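Local coordinates for protein peptidoglycan glycosyltransferase (Atopobium parvulum, PDB 4OVD) that belongs to the penicillin-binding protein family, combining a dimerisation domain with a penicillin-binding transpeptidase domain in one chain, at residues D341-N353 with L465-G477. Sequence-based numbering, arbitrary orientation.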
loop_
_atom_site.group_PDB
_atom_site.type_symbol
_atom_site.label_atom_id
_atom_site.label_comp_id
_atom_site.label_asym_id
_atom_site.label_seq_id
_atom_site.Cartn_x
_atom_site.Cartn_y
_atom_site.Cartn_z
ATOM N N ASP A 341 -7.024 -24.358 -21.953
ATOM C CA ASP A 341 -7.185 -23.150 -22.745
ATOM C C ASP A 341 -7.701 -22.126 -21.769
ATOM O O ASP A 341 -8.743 -22.346 -21.144
ATOM C CB ASP A 341 -8.207 -23.468 -23.835
ATOM C CG ASP A 341 -7.621 -24.396 -24.861
ATOM O OD1 ASP A 341 -6.478 -24.081 -25.300
ATOM O OD2 ASP A 341 -8.255 -25.424 -25.186
HETATM N N MSE A 342 -6.981 -21.046 -21.563
HETATM C CA MSE A 342 -7.406 -20.036 -20.595
HETATM C C MSE A 342 -7.306 -18.688 -21.195
HETATM O O MSE A 342 -6.346 -18.415 -21.926
HETATM C CB MSE A 342 -6.417 -19.965 -19.387
HETATM C CG MSE A 342 -6.161 -21.206 -18.605
HETATM SE SE MSE A 342 -4.897 -20.651 -17.196
HETATM C CE MSE A 342 -4.463 -22.463 -16.538
ATOM N N SER A 343 -8.340 -17.870 -21.047
ATOM C CA SER A 343 -8.271 -16.465 -21.488
ATOM C C SER A 343 -7.370 -15.752 -20.449
ATOM O O SER A 343 -7.124 -16.301 -19.359
ATOM C CB SER A 343 -9.641 -15.857 -21.502
ATOM O OG SER A 343 -10.176 -15.849 -20.169
ATOM N N VAL A 344 -6.892 -14.565 -20.780
ATOM C CA VAL A 344 -6.096 -13.759 -19.885
ATOM C C VAL A 344 -6.965 -13.509 -18.655
ATOM O O VAL A 344 -6.483 -13.537 -17.523
ATOM C CB VAL A 344 -5.652 -12.438 -20.509
ATOM C CG1 VAL A 344 -4.940 -11.561 -19.461
ATOM C CG2 VAL A 344 -4.741 -12.698 -21.700
ATOM N N ARG A 345 -8.233 -13.209 -18.879
ATOM C CA ARG A 345 -9.222 -13.037 -17.766
ATOM C C ARG A 345 -9.189 -14.281 -16.841
ATOM O O ARG A 345 -9.059 -14.190 -15.623
ATOM C CB ARG A 345 -10.638 -12.833 -18.305
ATOM C CG ARG A 345 -11.687 -12.706 -17.213
ATOM C CD ARG A 345 -13.082 -12.747 -17.812
ATOM N NE ARG A 345 -13.292 -11.745 -18.842
ATOM C CZ ARG A 345 -13.516 -10.464 -18.579
ATOM N NH1 ARG A 345 -13.623 -10.028 -17.311
ATOM N NH2 ARG A 345 -13.702 -9.621 -19.579
ATOM N N GLU A 346 -9.229 -15.438 -17.419
ATOM C CA GLU A 346 -9.176 -16.665 -16.594
ATOM C C GLU A 346 -7.857 -16.826 -15.835
ATOM O O GLU A 346 -7.856 -17.305 -14.731
ATOM C CB GLU A 346 -9.406 -17.851 -17.509
ATOM C CG GLU A 346 -9.315 -19.209 -16.837
ATOM C CD GLU A 346 -10.304 -19.411 -15.729
ATOM O OE1 GLU A 346 -11.292 -18.594 -15.626
ATOM O OE2 GLU A 346 -10.051 -20.372 -14.955
HETATM N N MSE A 347 -6.718 -16.438 -16.414
HETATM C CA MSE A 347 -5.432 -16.611 -15.707
HETATM C C MSE A 347 -5.453 -15.766 -14.475
HETATM O O MSE A 347 -4.934 -16.182 -13.402
HETATM C CB MSE A 347 -4.276 -16.159 -16.589
HETATM C CG MSE A 347 -4.182 -16.996 -17.816
HETATM SE SE MSE A 347 -2.766 -16.248 -18.997
HETATM C CE MSE A 347 -3.292 -17.013 -20.699
ATOM N N LEU A 348 -6.086 -14.620 -14.561
ATOM C CA LEU A 348 -6.239 -13.772 -13.423
ATOM C C LEU A 348 -7.276 -14.279 -12.403
ATOM O O LEU A 348 -7.061 -14.207 -11.239
ATOM C CB LEU A 348 -6.553 -12.370 -13.878
ATOM C CG LEU A 348 -5.973 -11.277 -13.019
ATOM C CD1 LEU A 348 -4.486 -11.206 -13.146
ATOM C CD2 LEU A 348 -6.605 -9.928 -13.247
ATOM N N ARG A 349 -8.393 -14.780 -12.882
ATOM C CA ARG A 349 -9.444 -15.290 -12.041
ATOM C C ARG A 349 -8.910 -16.364 -11.097
ATOM O O ARG A 349 -9.040 -16.266 -9.922
ATOM C CB ARG A 349 -10.542 -15.847 -12.893
ATOM C CG ARG A 349 -11.756 -16.291 -12.130
ATOM C CD ARG A 349 -12.687 -17.113 -12.983
ATOM N NE ARG A 349 -12.156 -18.410 -13.292
ATOM C CZ ARG A 349 -12.162 -19.434 -12.462
ATOM N NH1 ARG A 349 -12.694 -19.337 -11.257
ATOM N NH2 ARG A 349 -11.632 -20.554 -12.842
ATOM N N ARG A 350 -8.265 -17.359 -11.661
ATOM C CA ARG A 350 -7.637 -18.418 -10.907
ATOM C C ARG A 350 -6.192 -18.182 -10.430
ATOM O O ARG A 350 -5.629 -18.986 -9.747
ATOM C CB ARG A 350 -7.717 -19.686 -11.717
ATOM C CG ARG A 350 -6.741 -19.784 -12.829
ATOM C CD ARG A 350 -6.685 -21.187 -13.392
ATOM N NE ARG A 350 -7.985 -21.691 -13.789
ATOM C CZ ARG A 350 -8.416 -22.913 -13.556
ATOM N NH1 ARG A 350 -7.647 -23.773 -12.926
ATOM N NH2 ARG A 350 -9.606 -23.275 -13.955
ATOM N N SER A 351 -5.616 -17.067 -10.797
ATOM C CA SER A 351 -4.266 -16.745 -10.444
ATOM C C SER A 351 -3.288 -17.782 -10.915
ATOM O O SER A 351 -2.608 -18.395 -10.145
ATOM C CB SER A 351 -4.128 -16.496 -8.967
ATOM O OG SER A 351 -3.057 -15.652 -8.764
ATOM N N SER A 352 -3.229 -17.973 -12.203
ATOM C CA SER A 352 -2.239 -18.937 -12.777
ATOM C C SER A 352 -0.835 -18.331 -12.957
ATOM O O SER A 352 -0.618 -17.417 -13.787
ATOM C CB SER A 352 -2.737 -19.340 -14.156
ATOM O OG SER A 352 -1.804 -20.095 -14.931
ATOM N N ASN A 353 0.117 -18.842 -12.203
ATOM C CA ASN A 353 1.487 -18.439 -12.390
ATOM C C ASN A 353 2.008 -18.842 -13.719
ATOM O O ASN A 353 2.780 -18.090 -14.322
ATOM C CB ASN A 353 2.430 -19.055 -11.329
ATOM C CG ASN A 353 2.141 -18.524 -9.956
ATOM O OD1 ASN A 353 1.738 -17.378 -9.780
ATOM N ND2 ASN A 353 2.439 -19.305 -8.996
ATOM N N LEU A 465 -9.851 -3.399 -14.750
ATOM C CA LEU A 465 -10.886 -3.387 -13.745
ATOM C C LEU A 465 -11.914 -4.486 -14.027
ATOM O O LEU A 465 -12.404 -5.149 -13.084
ATOM C CB LEU A 465 -11.628 -2.050 -13.699
ATOM C CG LEU A 465 -10.962 -0.858 -13.025
ATOM C CD1 LEU A 465 -11.817 0.422 -13.237
ATOM C CD2 LEU A 465 -10.705 -1.132 -11.539
ATOM N N ASP A 466 -12.273 -4.639 -15.308
ATOM C CA ASP A 466 -13.188 -5.697 -15.702
ATOM C C ASP A 466 -12.663 -7.064 -15.247
ATOM O O ASP A 466 -13.403 -7.869 -14.700
ATOM C CB ASP A 466 -13.473 -5.710 -17.201
ATOM C CG ASP A 466 -14.660 -6.607 -17.547
ATOM O OD1 ASP A 466 -15.791 -6.239 -17.172
ATOM O OD2 ASP A 466 -14.466 -7.673 -18.182
HETATM N N MSE A 467 -11.392 -7.327 -15.452
HETATM C CA MSE A 467 -10.847 -8.589 -15.037
HETATM C C MSE A 467 -10.767 -8.689 -13.533
HETATM O O MSE A 467 -11.045 -9.729 -12.993
HETATM C CB MSE A 467 -9.498 -8.956 -15.624
HETATM C CG MSE A 467 -9.599 -9.019 -17.117
HETATM SE SE MSE A 467 -7.923 -9.559 -17.973
HETATM C CE MSE A 467 -6.895 -7.881 -17.828
HETATM N N MSE A 468 -10.467 -7.596 -12.842
HETATM C CA MSE A 468 -10.375 -7.619 -11.381
HETATM C C MSE A 468 -11.742 -7.822 -10.803
HETATM O O MSE A 468 -11.871 -8.320 -9.702
HETATM C CB MSE A 468 -9.774 -6.350 -10.885
HETATM C CG MSE A 468 -8.301 -6.399 -11.257
HETATM SE SE MSE A 468 -7.634 -4.578 -10.863
HETATM C CE MSE A 468 -7.781 -4.516 -8.918
ATOM N N THR A 469 -12.786 -7.422 -11.530
ATOM C CA THR A 469 -14.139 -7.667 -11.090
ATOM C C THR A 469 -14.463 -9.181 -11.174
ATOM O O THR A 469 -15.135 -9.704 -10.285
ATOM C CB THR A 469 -15.127 -6.839 -11.922
ATOM O OG1 THR A 469 -14.751 -5.475 -11.735
ATOM C CG2 THR A 469 -16.598 -7.052 -11.481
ATOM N N THR A 470 -13.964 -9.863 -12.208
ATOM C CA THR A 470 -14.144 -11.312 -12.397
ATOM C C THR A 470 -13.477 -12.034 -11.266
ATOM O O THR A 470 -14.010 -13.018 -10.782
ATOM C CB THR A 470 -13.499 -11.764 -13.717
ATOM O OG1 THR A 470 -14.266 -11.229 -14.793
ATOM C CG2 THR A 470 -13.519 -13.240 -13.901
ATOM N N VAL A 471 -12.353 -11.523 -10.807
ATOM C CA VAL A 471 -11.622 -12.145 -9.693
ATOM C C VAL A 471 -12.519 -12.238 -8.461
ATOM O O VAL A 471 -12.500 -13.216 -7.742
ATOM C CB VAL A 471 -10.325 -11.384 -9.295
ATOM C CG1 VAL A 471 -9.699 -11.945 -7.979
ATOM C CG2 VAL A 471 -9.289 -11.516 -10.436
ATOM N N VAL A 472 -13.258 -11.184 -8.210
ATOM C CA VAL A 472 -14.054 -11.081 -7.031
ATOM C C VAL A 472 -15.396 -11.740 -7.244
ATOM O O VAL A 472 -15.961 -12.285 -6.329
ATOM C CB VAL A 472 -14.207 -9.615 -6.597
ATOM C CG1 VAL A 472 -15.179 -9.489 -5.474
ATOM C CG2 VAL A 472 -12.884 -9.077 -6.094
ATOM N N LYS A 473 -15.946 -11.628 -8.432
ATOM C CA LYS A 473 -17.228 -12.259 -8.646
ATOM C C LYS A 473 -17.160 -13.742 -8.868
ATOM O O LYS A 473 -18.074 -14.510 -8.435
ATOM C CB LYS A 473 -17.941 -11.609 -9.847
ATOM C CG LYS A 473 -18.626 -10.282 -9.495
ATOM C CD LYS A 473 -19.532 -9.831 -10.641
ATOM C CE LYS A 473 -20.452 -8.669 -10.247
ATOM N NZ LYS A 473 -19.741 -7.447 -9.752
ATOM N N GLU A 474 -16.132 -14.162 -9.603
ATOM C CA GLU A 474 -16.028 -15.527 -10.025
ATOM C C GLU A 474 -14.800 -16.241 -9.654
ATOM O O GLU A 474 -14.679 -17.389 -10.026
ATOM C CB GLU A 474 -16.125 -15.540 -11.586
ATOM C CG GLU A 474 -17.457 -14.936 -12.018
ATOM C CD GLU A 474 -17.671 -14.682 -13.495
ATOM O OE1 GLU A 474 -16.741 -14.748 -14.380
ATOM O OE2 GLU A 474 -18.861 -14.358 -13.735
ATOM N N GLY A 475 -13.884 -15.609 -8.915
ATOM C CA GLY A 475 -12.645 -16.275 -8.601
ATOM C C GLY A 475 -12.229 -16.283 -7.163
ATOM O O GLY A 475 -13.050 -16.336 -6.255
ATOM N N THR A 476 -10.929 -16.113 -6.951
ATOM C CA THR A 476 -10.372 -16.265 -5.632
ATOM C C THR A 476 -10.699 -15.155 -4.720
ATOM O O THR A 476 -10.360 -15.187 -3.539
ATOM C CB THR A 476 -8.839 -16.329 -5.731
ATOM O OG1 THR A 476 -8.368 -15.119 -6.335
ATOM C CG2 THR A 476 -8.400 -17.528 -6.582
ATOM N N GLY A 477 -11.255 -14.092 -5.256
ATOM C CA GLY A 477 -11.553 -12.958 -4.427
ATOM C C GLY A 477 -12.996 -12.910 -3.982
ATOM O O GLY A 477 -13.424 -11.927 -3.435
HETATM O O HOH W 1 -6.932 -14.253 -8.433
#
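Leu348 and Met467 meet on the buried side of two helices, 344-350 and 465-474, whose axes approach to 8.4 Å and cross at -45°. Leu348 CD2 lies 3.9 Å from Met467 CB and touches Val471 CG2. Met467, a selenomethionine, has CG anti to its carbonyl carbon (chi1 -60°) and runs on extended to SE, which lies 3.7 Å from Arg345 CA, with Val344 CG1 also against it. Val471 CG2 packs on the Leu348 carbonyl. Helix 298-307 backs this apolar layer through Thr302, which meets Val344 and Leu348. Helix 344-350 closes in a Schellman motif at Ser351, and Ser351-Ser352-Asn353 forms the SxN motif of penicillin-binding proteins; Ser351 OG bonds to Lys298 of the SxxK motif and Lys490 of the KTG motif. Near that end, water 1 donates to Leu348 O and bonds to Thr476 OG1, which is also hydrogen-bonded to Thr491 of the KTG motif. The solvent side is looser and polar, spanned by two long arginines. Arg345 crosses Thr470, and its NH1 bonds to Thr470 OG1 at 2.9 Å. In an end-on salt bridge, NH1 and NH2 share Asp466 OD2, with Arg345 NH2 2.5 Å from that oxygen, while the guanidinium and carboxylate planes stand almost perpendicular (88°). Met467 CG sits over one face of the guanidinium, displaced toward its rim. Arg349 lays CG 3.6 Å from Gly475 CA and sends NH1 to Glu474 O (3.0 Å). Glu346 helps hold that guanidinium through a salt-bridge network: its OE2 takes Arg349 NH2 through the syn lone pair and Arg350 NE on the anti side, somewhat out of the carboxylate plane.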